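PDB 1SFS: hypothetical protein from Geobacillus stearothermophilus, which is of unknown function but belongs to a glycoside hydrolase-like family and is possibly a bacterial lysozyme. Local coordinates for residues V103-A108 with A139-T144; G149-L154 with Q180-S185; D162-Y167 with A205-A210; W215-D220 with T228-R233. All blocks are in the same frame, centred on the assembly; numbering follows the deposited sequence. Where two conformers were deposited one is given.

Contact 1: residues V103-A108 with A139-T144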
loop_
_atom_site.group_PDB
_atom_site.type_symbol
_atom_site.label_atom_id
_atom_site.label_comp_id
_atom_site.label_asym_id
_atom_site.label_seq_id
_atom_site.Cartn_x
_atom_site.Cartn_y
_atom_site.Cartn_z
ATOM N N VAL A 103 5.554 9.872 14.164
ATOM C CA VAL A 103 6.858 9.217 13.976
ATOM C C VAL A 103 6.823 8.326 12.731
ATOM O O VAL A 103 7.773 8.354 11.934
ATOM C CB VAL A 103 7.232 8.418 15.233
ATOM C CG1 VAL A 103 8.454 7.546 14.907
ATOM C CG2 VAL A 103 7.498 9.319 16.404
ATOM N N ALA A 104 5.769 7.542 12.553
ATOM C CA ALA A 104 5.686 6.659 11.407
ATOM C C ALA A 104 5.713 7.462 10.113
ATOM O O ALA A 104 6.430 7.097 9.187
ATOM C CB ALA A 104 4.403 5.803 11.518
ATOM N N ALA A 105 4.908 8.515 10.038
ATOM C CA ALA A 105 4.874 9.323 8.825
ATOM C C ALA A 105 6.232 9.925 8.550
ATOM O O ALA A 105 6.698 9.953 7.429
ATOM C CB ALA A 105 3.824 10.398 8.982
ATOM N N ARG A 106 6.867 10.491 9.589
ATOM C CA ARG A 106 8.185 11.111 9.381
ATOM C C ARG A 106 9.201 10.058 8.913
ATOM O O ARG A 106 10.027 10.369 8.060
ATOM C CB ARG A 106 8.670 11.783 10.660
ATOM C CG ARG A 106 7.861 13.040 10.966
ATOM C CD ARG A 106 8.235 13.704 12.245
ATOM N NE ARG A 106 7.461 14.906 12.471
ATOM C CZ ARG A 106 7.136 15.392 13.663
ATOM N NH1 ARG A 106 6.436 16.497 13.672
ATOM N NH2 ARG A 106 7.499 14.797 14.795
ATOM N N ASN A 107 9.161 8.855 9.457
ATOM C CA ASN A 107 10.086 7.840 9.012
ATOM C C ASN A 107 9.775 7.417 7.570
ATOM O O ASN A 107 10.725 7.178 6.779
ATOM C CB ASN A 107 10.039 6.655 9.946
ATOM C CG ASN A 107 10.718 6.912 11.268
ATOM O OD1 ASN A 107 11.562 7.741 11.404
ATOM N ND2 ASN A 107 10.358 6.096 12.232
ATOM N N ALA A 108 8.515 7.301 7.212
ATOM C CA ALA A 108 8.171 6.914 5.831
ATOM C C ALA A 108 8.704 7.936 4.874
ATOM O O ALA A 108 9.268 7.573 3.824
ATOM C CB ALA A 108 6.669 6.738 5.739
ATOM N N ALA A 139 -5.172 10.106 11.975
ATOM C CA ALA A 139 -5.080 11.547 11.824
ATOM C C ALA A 139 -3.641 11.997 11.695
ATOM O O ALA A 139 -3.334 12.830 10.832
ATOM C CB ALA A 139 -5.734 12.249 13.029
ATOM N N ALA A 140 -2.755 11.499 12.563
ATOM C CA ALA A 140 -1.362 11.917 12.499
ATOM C C ALA A 140 -0.710 11.497 11.201
ATOM O O ALA A 140 0.112 12.238 10.646
ATOM C CB ALA A 140 -0.596 11.332 13.689
ATOM N N TRP A 141 -0.992 10.295 10.737
ATOM C CA TRP A 141 -0.422 9.847 9.446
ATOM C C TRP A 141 -0.779 10.802 8.350
ATOM O O TRP A 141 0.056 11.288 7.584
ATOM C CB TRP A 141 -0.884 8.398 9.225
ATOM C CG TRP A 141 -0.428 7.825 7.894
ATOM C CD1 TRP A 141 -1.181 7.691 6.796
ATOM C CD2 TRP A 141 0.858 7.282 7.597
ATOM N NE1 TRP A 141 -0.438 7.132 5.766
ATOM C CE2 TRP A 141 0.793 6.864 6.242
ATOM C CE3 TRP A 141 2.034 7.083 8.316
ATOM C CZ2 TRP A 141 1.901 6.288 5.611
ATOM C CZ3 TRP A 141 3.100 6.502 7.667
ATOM C CH2 TRP A 141 3.016 6.112 6.335
ATOM N N VAL A 142 -2.087 11.108 8.253
ATOM C CA VAL A 142 -2.572 12.014 7.226
ATOM C C VAL A 142 -2.006 13.409 7.387
ATOM O O VAL A 142 -1.491 14.029 6.434
ATOM C CB VAL A 142 -4.116 12.022 7.264
ATOM C CG1 VAL A 142 -4.695 13.139 6.410
ATOM C CG2 VAL A 142 -4.649 10.667 6.819
ATOM N N GLU A 143 -2.091 14.019 8.575
ATOM C CA GLU A 143 -1.734 15.429 8.772
ATOM C C GLU A 143 -0.241 15.613 8.656
ATOM O O GLU A 143 0.234 16.665 8.167
ATOM C CB GLU A 143 -2.246 15.966 10.107
ATOM C CG GLU A 143 -3.741 15.993 10.302
ATOM C CD GLU A 143 -4.184 16.480 11.674
ATOM O OE1 GLU A 143 -4.914 15.738 12.315
ATOM O OE2 GLU A 143 -3.870 17.694 11.946
ATOM N N THR A 144 0.555 14.652 9.109
ATOM C CA THR A 144 1.978 14.801 9.053
ATOM C C THR A 144 2.491 14.731 7.629
ATOM O O THR A 144 3.458 15.417 7.246
ATOM C CB THR A 144 2.662 13.735 9.932
ATOM O OG1 THR A 144 2.147 13.835 11.253
ATOM C CG2 THR A 144 4.187 13.916 10.031
#
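In the helical layer outside the β/α barrel expected for this glycoside hydrolase-like family, Ala105 of helix 98-114 meets Trp141 and Thr144 of helix 135-145. The two segments run 41° apart with axes 8.5 Å from each other, a close approach that suits the alanines Ala104, Ala105 and Ala108. Trp141 reaches across with the six-membered end of its indole: CG lies anti to the backbone N (chi1 177°), which carries the ring toward the other helix. There Trp141 CZ3 comes 3.5 Å from Ala105 CA. Trp141 CH2 rests 3.8 Å from Ala108 CB, and the carbonyl carbon of Ala104 lies at the ring's edge. The ring's NE1 makes a weak hydrogen bond to Gly153 O of strand 151-156, so tryptophan joins both helices to the sheet. Next to the indole along helix 135-145, Ala105 CB sits against Thr144 CB at 3.7 Å, and Thr144 CG2 touches Arg106 CG, 3.9 Å away. Threonine fits because its methyl packs toward the other helix while OG1 turns back to bond Ala140 O at 2.7 Å; that carbonyl also accepts the backbone N-H of Thr144. Inward, Trp141 packs on Pro152 and Leu154, and Ala104 and Ala108 rest on Tyr89 of strand 84-89.

Contact 2: residues G149-L154 with Q180-S185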
loop_
_atom_site.group_PDB
_atom_site.type_symbol
_atom_site.label_atom_id
_atom_site.label_comp_id
_atom_site.label_asym_id
_atom_site.label_seq_id
_atom_site.Cartn_x
_atom_site.Cartn_y
_atom_site.Cartn_z
ATOM N N GLY A 149 4.330 16.902 0.893
ATOM C CA GLY A 149 4.032 16.617 -0.492
ATOM C C GLY A 149 3.699 15.158 -0.788
ATOM O O GLY A 149 3.223 14.915 -1.889
ATOM N N TYR A 150 3.966 14.225 0.127
ATOM C CA TYR A 150 3.542 12.843 -0.077
ATOM C C TYR A 150 2.088 12.711 0.347
ATOM O O TYR A 150 1.595 13.395 1.239
ATOM C CB TYR A 150 4.427 11.912 0.719
ATOM C CG TYR A 150 5.837 11.889 0.181
ATOM C CD1 TYR A 150 6.843 12.587 0.800
ATOM C CD2 TYR A 150 6.168 11.223 -0.989
ATOM C CE1 TYR A 150 8.125 12.590 0.310
ATOM C CE2 TYR A 150 7.439 11.220 -1.491
ATOM C CZ TYR A 150 8.425 11.905 -0.849
ATOM O OH TYR A 150 9.714 11.923 -1.326
ATOM N N ARG A 151 1.372 11.814 -0.309
ATOM C CA ARG A 151 -0.036 11.586 -0.058
ATOM C C ARG A 151 -0.216 10.371 0.837
ATOM O O ARG A 151 0.474 9.350 0.619
ATOM C CB ARG A 151 -0.796 11.442 -1.373
ATOM C CG ARG A 151 -2.299 11.465 -1.199
ATOM C CD ARG A 151 -3.034 11.363 -2.534
ATOM N NE ARG A 151 -4.479 11.413 -2.254
ATOM C CZ ARG A 151 -5.424 11.506 -3.169
ATOM N NH1 ARG A 151 -6.685 11.531 -2.873
ATOM N NH2 ARG A 151 -5.093 11.517 -4.471
ATOM N N PRO A 152 -1.120 10.397 1.797
ATOM C CA PRO A 152 -1.277 9.258 2.716
ATOM C C PRO A 152 -2.059 8.117 2.107
ATOM O O PRO A 152 -3.193 8.258 1.666
ATOM C CB PRO A 152 -2.035 9.870 3.901
ATOM C CG PRO A 152 -2.732 11.059 3.360
ATOM C CD PRO A 152 -1.892 11.580 2.232
ATOM N N GLY A 153 -1.459 6.944 2.158
ATOM C CA GLY A 153 -2.133 5.693 1.849
ATOM C C GLY A 153 -2.306 4.861 3.092
ATOM O O GLY A 153 -1.483 4.939 4.034
ATOM N N LEU A 154 -3.346 4.041 3.128
ATOM C CA LEU A 154 -3.625 3.141 4.233
ATOM C C LEU A 154 -3.890 1.762 3.649
ATOM O O LEU A 154 -4.855 1.609 2.907
ATOM C CB LEU A 154 -4.848 3.620 5.015
ATOM C CG LEU A 154 -4.728 5.013 5.629
ATOM C CD1 LEU A 154 -6.097 5.560 6.008
ATOM C CD2 LEU A 154 -3.798 5.009 6.809
ATOM N N GLN A 180 -7.911 13.161 1.469
ATOM C CA GLN A 180 -6.487 12.909 1.196
ATOM C C GLN A 180 -6.146 11.451 1.182
ATOM O O GLN A 180 -5.300 11.019 0.390
ATOM C CB GLN A 180 -5.596 13.626 2.229
ATOM C CG GLN A 180 -5.773 15.164 2.289
ATOM C CD GLN A 180 -5.518 15.912 1.028
ATOM O OE1 GLN A 180 -4.620 15.526 0.299
ATOM N NE2 GLN A 180 -6.230 16.987 0.798
ATOM N N ALA A 181 -6.653 10.640 2.101
ATOM C CA ALA A 181 -6.209 9.259 2.204
ATOM C C ALA A 181 -6.725 8.414 1.056
ATOM O O ALA A 181 -7.861 8.563 0.587
ATOM C CB ALA A 181 -6.632 8.625 3.514
ATOM N N VAL A 182 -5.899 7.462 0.642
ATOM C CA VAL A 182 -6.257 6.412 -0.291
ATOM C C VAL A 182 -6.113 5.076 0.406
ATOM O O VAL A 182 -5.084 4.830 1.039
ATOM C CB VAL A 182 -5.404 6.487 -1.565
ATOM C CG1 VAL A 182 -5.692 5.339 -2.493
ATOM C CG2 VAL A 182 -5.612 7.820 -2.253
ATOM N N ILE A 183 -7.139 4.235 0.306
ATOM C CA ILE A 183 -7.126 2.928 0.927
ATOM C C ILE A 183 -6.800 1.835 -0.099
ATOM O O ILE A 183 -7.348 1.805 -1.195
ATOM C CB ILE A 183 -8.467 2.634 1.644
ATOM C CG1 ILE A 183 -8.670 3.613 2.809
ATOM C CG2 ILE A 183 -8.552 1.197 2.126
ATOM C CD1 ILE A 183 -10.005 3.476 3.509
ATOM N N TRP A 184 -5.905 0.963 0.339
ATOM C CA TRP A 184 -5.600 -0.317 -0.271
ATOM C C TRP A 184 -6.237 -1.366 0.633
ATOM O O TRP A 184 -5.769 -1.592 1.746
ATOM C CB TRP A 184 -4.078 -0.472 -0.377
ATOM C CG TRP A 184 -3.572 -1.751 -0.973
ATOM C CD1 TRP A 184 -4.247 -2.816 -1.482
ATOM C CD2 TRP A 184 -2.187 -2.050 -1.087
ATOM N NE1 TRP A 184 -3.358 -3.764 -1.933
ATOM C CE2 TRP A 184 -2.097 -3.335 -1.695
ATOM C CE3 TRP A 184 -1.034 -1.361 -0.740
ATOM C CZ2 TRP A 184 -0.867 -3.943 -1.956
ATOM C CZ3 TRP A 184 0.163 -1.973 -0.992
ATOM C CH2 TRP A 184 0.231 -3.243 -1.592
ATOM N N SER A 185 -7.340 -1.953 0.171
ATOM C CA SER A 185 -8.101 -2.874 0.983
ATOM C C SER A 185 -7.612 -4.295 0.826
ATOM O O SER A 185 -7.417 -4.770 -0.303
ATOM C CB SER A 185 -9.571 -2.797 0.555
ATOM O OG SER A 185 -10.301 -3.724 1.324
#
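Arg151 lays one face of its guanidinium against the methyl CG2 of Val182, which stands 3.6 Å above the plane and toward the rim. The chain is fully extended from a CG set anti to the backbone N (chi1 -169°), which brings NE to the end of helix 176-180, where it bonds Gln180 O at 2.8 Å. That bond is almost straight, 171° at the hydrogen, and the oxygen lies in the guanidinium plane, a fit that leaves the flat group little freedom to turn. Arginine serves well here, offering an N-H at the edge and a broad face to valine; it also makes a cation-pi contact with Phe238. Were Arg151 cut back to alanine, Gln180 O would probably lose this donor and the Val182 methyl one flat neighbour.

Beyond it the backbones pair as parallel strands. Val182 N bonds Pro152 O, Leu154 N bonds Val182 O and Trp184 N bonds Leu154 O, all at 2.8 to 3.0 Å. Pro152, which has no N-H to give, contributes its carbonyl and sets its ring CG 4.0 Å from Gln180 CB. Gly153 CA comes 3.2 Å from Val182 O in a CA-H...O contact. Side chains of Leu154 and Ile183 point to one face of the sheet, where Leu154 CD1 also meets Ala181 CB at 4.0 Å. Strand 151-156 stands between strands 122-126 and 182-185; Trp141 and Val142 of helix 135-145 cover Pro152, and strand 211-218 follows beyond strand 182-185.

Contact 3: residues D162-Y167 with A205-A210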
loop_
_atom_site.group_PDB
_atom_site.type_symbol
_atom_site.label_atom_id
_atom_site.label_comp_id
_atom_site.label_asym_id
_atom_site.label_seq_id
_atom_site.Cartn_x
_atom_site.Cartn_y
_atom_site.Cartn_z
ATOM N N ASP A 162 -9.713 -3.247 14.133
ATOM C CA ASP A 162 -10.041 -1.894 14.513
ATOM C C ASP A 162 -10.038 -0.874 13.374
ATOM O O ASP A 162 -10.473 0.270 13.619
ATOM C CB ASP A 162 -9.018 -1.464 15.594
ATOM C CG ASP A 162 -8.962 -1.938 17.017
ATOM O OD1 ASP A 162 -7.922 -1.673 17.807
ATOM O OD2 ASP A 162 -9.982 -2.540 17.393
ATOM N N PHE A 163 -9.485 -1.184 12.230
ATOM C CA PHE A 163 -9.250 -0.141 11.229
ATOM C C PHE A 163 -10.507 0.615 10.841
ATOM O O PHE A 163 -10.493 1.858 10.784
ATOM C CB PHE A 163 -8.564 -0.694 9.992
ATOM C CG PHE A 163 -8.450 0.347 8.907
ATOM C CD1 PHE A 163 -7.450 1.299 8.975
ATOM C CD2 PHE A 163 -9.340 0.383 7.861
ATOM C CE1 PHE A 163 -7.365 2.295 7.988
ATOM C CE2 PHE A 163 -9.266 1.387 6.915
ATOM C CZ PHE A 163 -8.275 2.336 6.947
ATOM N N ALA A 164 -11.559 -0.080 10.459
ATOM C CA ALA A 164 -12.686 0.634 9.846
ATOM C C ALA A 164 -13.297 1.670 10.813
ATOM O O ALA A 164 -13.582 2.787 10.373
ATOM C CB ALA A 164 -13.731 -0.359 9.375
ATOM N N ALA A 165 -13.500 1.302 12.056
ATOM C CA ALA A 165 -14.073 2.251 13.006
ATOM C C ALA A 165 -13.124 3.401 13.248
ATOM O O ALA A 165 -13.564 4.559 13.399
ATOM C CB ALA A 165 -14.498 1.548 14.295
ATOM N N ALA A 166 -11.817 3.131 13.376
ATOM C CA ALA A 166 -10.839 4.178 13.585
ATOM C C ALA A 166 -10.822 5.171 12.431
ATOM O O ALA A 166 -10.760 6.380 12.619
ATOM C CB ALA A 166 -9.460 3.553 13.801
ATOM N N TYR A 167 -10.845 4.629 11.202
ATOM C CA TYR A 167 -10.863 5.437 10.026
ATOM C C TYR A 167 -12.100 6.303 9.977
ATOM O O TYR A 167 -12.038 7.501 9.708
ATOM C CB TYR A 167 -10.740 4.519 8.752
ATOM C CG TYR A 167 -10.909 5.300 7.488
ATOM C CD1 TYR A 167 -9.860 6.042 6.925
ATOM C CD2 TYR A 167 -12.148 5.336 6.864
ATOM C CE1 TYR A 167 -10.073 6.775 5.763
ATOM C CE2 TYR A 167 -12.354 6.096 5.737
ATOM C CZ TYR A 167 -11.315 6.804 5.180
ATOM O OH TYR A 167 -11.499 7.600 4.064
ATOM N N ALA A 205 -14.922 -1.939 1.663
ATOM C CA ALA A 205 -14.654 -0.560 2.036
ATOM C C ALA A 205 -15.121 -0.300 3.456
ATOM O O ALA A 205 -16.034 -0.936 3.928
ATOM C CB ALA A 205 -15.429 0.339 1.104
ATOM N N PRO A 206 -14.539 0.692 4.129
ATOM C CA PRO A 206 -15.121 1.105 5.415
ATOM C C PRO A 206 -16.465 1.729 5.191
ATOM O O PRO A 206 -16.797 2.151 4.088
ATOM C CB PRO A 206 -14.140 2.130 5.913
ATOM C CG PRO A 206 -13.540 2.697 4.685
ATOM C CD PRO A 206 -13.420 1.550 3.722
ATOM N N PRO A 207 -17.293 1.834 6.242
ATOM C CA PRO A 207 -18.672 2.321 6.080
ATOM C C PRO A 207 -18.782 3.824 6.094
ATOM O O PRO A 207 -19.744 4.323 6.675
ATOM C CB PRO A 207 -19.371 1.650 7.239
ATOM C CG PRO A 207 -18.363 1.567 8.296
ATOM C CD PRO A 207 -17.074 1.286 7.593
ATOM N N CYS A 208 -17.868 4.530 5.524
ATOM C CA CYS A 208 -17.889 5.986 5.397
ATOM C C CYS A 208 -17.093 6.369 4.150
ATOM O O CYS A 208 -16.500 5.515 3.484
ATOM C CB CYS A 208 -17.362 6.620 6.648
ATOM S SG CYS A 208 -15.635 6.201 6.984
ATOM N N SER A 209 -17.003 7.671 3.856
ATOM C CA SER A 209 -16.340 8.167 2.668
ATOM C C SER A 209 -14.896 7.698 2.591
ATOM O O SER A 209 -14.127 7.871 3.548
ATOM C CB SER A 209 -16.291 9.709 2.735
ATOM O OG SER A 209 -15.730 10.223 1.529
ATOM N N ALA A 210 -14.513 7.172 1.429
ATOM C CA ALA A 210 -13.151 6.732 1.219
ATOM C C ALA A 210 -12.838 6.643 -0.267
ATOM O O ALA A 210 -13.691 6.493 -1.101
ATOM C CB ALA A 210 -12.934 5.393 1.833
#
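Tyr167 and the loop residues Pro206, Cys208, Ser209 and Ala210 form the close-packed half of this contact. With chi1 of Tyr167 at 174°, its ring leans out from the helix to the loop. Tyr167 CD2 meets Pro206 CG at 3.7 Å, and CE2 touches Cys208 SG at 3.5 Å, a sulfur-aromatic contact that is oblique to the ring. At the tip, OH gives its hydrogen to Ser209 O at 2.7 Å, in the carbonyl plane and on a lone pair, so a buried hydroxyl is satisfied; Ala210 CB lies 3.5 Å from the same OH. A phenylalanine in place of Tyr167 would probably keep the apolar contacts but leave Ser209 O without this partner, and the loop less firmly held. Helix 163-173 follows strand 151-156 in the β/α succession, and the Cys168-Cys208 disulfide ties it covalently to the loop that precedes strand 211-218. On the sheet side of the tyrosine, Ile183 and Leu154 close in. One helical turn earlier the packing thins out: the small methyl CB of Ala164 comes only to 4.1 Å from Pro207 CD and 4.3 Å from Pro206 CB, and Pro207 itself is exposed to solvent.

Contact 4: residues W215-D220 with T228-R233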
loop_
_atom_site.group_PDB
_atom_site.type_symbol
_atom_site.label_atom_id
_atom_site.label_comp_id
_atom_site.label_asym_id
_atom_site.label_seq_id
_atom_site.Cartn_x
_atom_site.Cartn_y
_atom_site.Cartn_z
ATOM N N TRP A 215 -6.910 -3.054 -4.217
ATOM C CA TRP A 215 -7.530 -4.212 -3.625
ATOM C C TRP A 215 -6.554 -5.391 -3.712
ATOM O O TRP A 215 -6.240 -5.839 -4.836
ATOM C CB TRP A 215 -8.816 -4.557 -4.375
ATOM C CG TRP A 215 -9.515 -5.765 -3.869
ATOM C CD1 TRP A 215 -9.544 -6.283 -2.618
ATOM C CD2 TRP A 215 -10.326 -6.657 -4.647
ATOM N NE1 TRP A 215 -10.303 -7.408 -2.572
ATOM C CE2 TRP A 215 -10.792 -7.667 -3.817
ATOM C CE3 TRP A 215 -10.671 -6.684 -6.004
ATOM C CZ2 TRP A 215 -11.605 -8.705 -4.281
ATOM C CZ3 TRP A 215 -11.473 -7.711 -6.477
ATOM C CH2 TRP A 215 -11.924 -8.697 -5.616
ATOM N N GLN A 216 -6.112 -5.915 -2.597
ATOM C CA GLN A 216 -5.318 -7.150 -2.557
ATOM C C GLN A 216 -6.328 -8.306 -2.537
ATOM O O GLN A 216 -6.900 -8.604 -1.492
ATOM C CB GLN A 216 -4.385 -7.174 -1.388
ATOM C CG GLN A 216 -3.347 -8.286 -1.503
ATOM C CD GLN A 216 -2.506 -8.306 -0.270
ATOM O OE1 GLN A 216 -3.055 -8.595 0.812
ATOM N NE2 GLN A 216 -1.238 -7.975 -0.398
ATOM N N TYR A 217 -6.551 -8.923 -3.689
ATOM C CA TYR A 217 -7.556 -9.960 -3.771
ATOM C C TYR A 217 -7.029 -11.364 -3.533
ATOM O O TYR A 217 -7.819 -12.302 -3.379
ATOM C CB TYR A 217 -8.306 -9.869 -5.106
ATOM C CG TYR A 217 -7.528 -10.291 -6.300
ATOM C CD1 TYR A 217 -7.538 -11.595 -6.735
ATOM C CD2 TYR A 217 -6.825 -9.403 -7.098
ATOM C CE1 TYR A 217 -6.838 -11.999 -7.857
ATOM C CE2 TYR A 217 -6.121 -9.778 -8.214
ATOM C CZ TYR A 217 -6.131 -11.098 -8.616
ATOM O OH TYR A 217 -5.435 -11.466 -9.731
ATOM N N GLY A 218 -5.702 -11.516 -3.475
ATOM C CA GLY A 218 -5.130 -12.789 -3.160
ATOM C C GLY A 218 -3.740 -12.651 -2.587
ATOM O O GLY A 218 -3.007 -11.714 -2.944
ATOM N N ARG A 219 -3.351 -13.573 -1.717
ATOM C CA ARG A 219 -2.015 -13.619 -1.152
ATOM C C ARG A 219 -1.338 -14.917 -1.555
ATOM O O ARG A 219 -1.994 -15.975 -1.665
ATOM C CB ARG A 219 -2.034 -13.487 0.391
ATOM C CG ARG A 219 -2.440 -12.120 0.865
ATOM C CD ARG A 219 -2.440 -12.093 2.395
ATOM N NE ARG A 219 -2.743 -10.769 2.883
ATOM C CZ ARG A 219 -2.947 -10.532 4.190
ATOM N NH1 ARG A 219 -2.916 -11.434 5.159
ATOM N NH2 ARG A 219 -3.200 -9.277 4.506
ATOM N N ASP A 220 -0.031 -14.822 -1.755
ATOM C CA ASP A 220 0.955 -15.882 -1.877
ATOM C C ASP A 220 0.603 -16.851 -2.999
ATOM O O ASP A 220 0.164 -18.020 -2.837
ATOM C CB ASP A 220 1.086 -16.622 -0.547
ATOM C CG ASP A 220 1.637 -15.790 0.592
ATOM O OD1 ASP A 220 2.350 -14.791 0.386
ATOM O OD2 ASP A 220 1.307 -16.151 1.749
ATOM N N THR A 228 -1.469 -10.696 -5.304
ATOM C CA THR A 228 -2.096 -10.130 -6.467
ATOM C C THR A 228 -3.122 -9.065 -6.094
ATOM O O THR A 228 -3.896 -9.196 -5.158
ATOM C CB THR A 228 -2.743 -11.202 -7.366
ATOM O OG1 THR A 228 -3.702 -11.962 -6.619
ATOM C CG2 THR A 228 -1.687 -12.169 -7.912
ATOM N N ASN A 229 -3.103 -7.990 -6.908
ATOM C CA ASN A 229 -3.893 -6.785 -6.634
ATOM C C ASN A 229 -4.592 -6.315 -7.891
ATOM O O ASN A 229 -4.144 -6.554 -9.021
ATOM C CB ASN A 229 -2.991 -5.652 -6.166
ATOM C CG ASN A 229 -2.269 -5.981 -4.893
ATOM O OD1 ASN A 229 -2.821 -5.926 -3.821
ATOM N ND2 ASN A 229 -0.979 -6.301 -5.017
ATOM N N LEU A 230 -5.660 -5.555 -7.679
ATOM C CA LEU A 230 -6.321 -4.759 -8.678
ATOM C C LEU A 230 -6.390 -3.313 -8.200
ATOM O O LEU A 230 -6.432 -3.066 -6.987
ATOM C CB LEU A 230 -7.712 -5.259 -8.997
ATOM C CG LEU A 230 -7.773 -6.607 -9.732
ATOM C CD1 LEU A 230 -9.146 -7.227 -9.562
ATOM C CD2 LEU A 230 -7.432 -6.406 -11.180
ATOM N N ALA A 231 -6.462 -2.378 -9.110
ATOM C CA ALA A 231 -6.519 -0.949 -8.757
ATOM C C ALA A 231 -7.486 -0.200 -9.625
ATOM O O ALA A 231 -7.709 -0.531 -10.792
ATOM C CB ALA A 231 -5.153 -0.303 -8.854
ATOM N N ASP A 232 -7.996 0.891 -9.071
ATOM C CA ASP A 232 -8.633 1.944 -9.803
ATOM C C ASP A 232 -7.546 2.715 -10.555
ATOM O O ASP A 232 -6.486 3.009 -10.000
ATOM C CB ASP A 232 -9.339 2.848 -8.794
ATOM C CG ASP A 232 -10.210 3.963 -9.375
ATOM O OD1 ASP A 232 -9.645 4.833 -10.048
ATOM O OD2 ASP A 232 -11.412 3.953 -9.132
ATOM N N ARG A 233 -7.770 3.037 -11.838
ATOM C CA ARG A 233 -6.694 3.681 -12.635
ATOM C C ARG A 233 -6.244 5.011 -12.064
ATOM O O ARG A 233 -5.126 5.474 -12.322
ATOM C CB ARG A 233 -7.152 3.801 -14.098
ATOM C CG ARG A 233 -6.011 3.901 -15.102
ATOM C CD ARG A 233 -6.432 3.896 -16.570
ATOM N NE ARG A 233 -5.855 2.767 -17.320
ATOM C CZ ARG A 233 -6.501 1.813 -17.985
ATOM N NH1 ARG A 233 -7.826 1.722 -18.089
ATOM N NH2 ARG A 233 -5.814 0.861 -18.595
#
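Tyr217 crosses Thr228 obliquely in the hairpin of strands 211-218 and 227-231. Its CB stands 3.5 Å above the centre of the Trp215 ring. From there CG takes the crowded position between the backbone N and the carbonyl carbon (chi1 72°), which turns the ring across to Thr228. Further out, CD2 comes 3.5 Å from Thr228 O, and CE2 packs 3.9 Å from Leu230 CG. CZ lies 3.3 Å from Thr228 OG1, which sits over one ring face. The tip, OH, is buried and hydrogen-bonded to Thr193 OG1 and Trp30 NE1, a reason for tyrosine rather than phenylalanine here. This odd course goes with a classic beta bulge, Tyr217 and Gly218 both facing Thr228: their N atoms make weak bonds to Thr228 O, while Thr228 N bonds Gly218 O at 3.0 Å. Glycine suits the bulge, since a side chain there would press on Thr228 OG1. Before the bulge, Trp215 and Leu230 pair through both backbone bonds, their side chains side by side with CZ3 of Trp215 3.9 Å from CD1 of Leu230. On the other face, Asp33 OD2 joins the amides of Gln216 and Asn229. Strands 182-185 and 29-33 flank the hairpin, one on either side.

Contact 1 backs onto contact 2: the Trp141 indole fills the gap between helix and sheet, its CD1 3.7 Å from Leu154 CD2. Contact 3 covers the same face of the sheet further along, with Ile183 CD1 3.8 Å from Pro206 CG; Leu154 is shared, its CD1 lying 3.9 Å from Tyr167 CD1. Contacts 2 and 4 lie within one sheet, where Ser185 O is 2.9 Å from Gln216 N and Trp184 NE1 is 2.9 Å from Asn229 OD1. Contacts 1 and 4, by contrast, have centres about 25 Å apart. No active site is established; Asp33, beside contact 4, has no known role, but ends strand 29-33 at what would be the substrate-binding end if the fold is its family's β/α barrel.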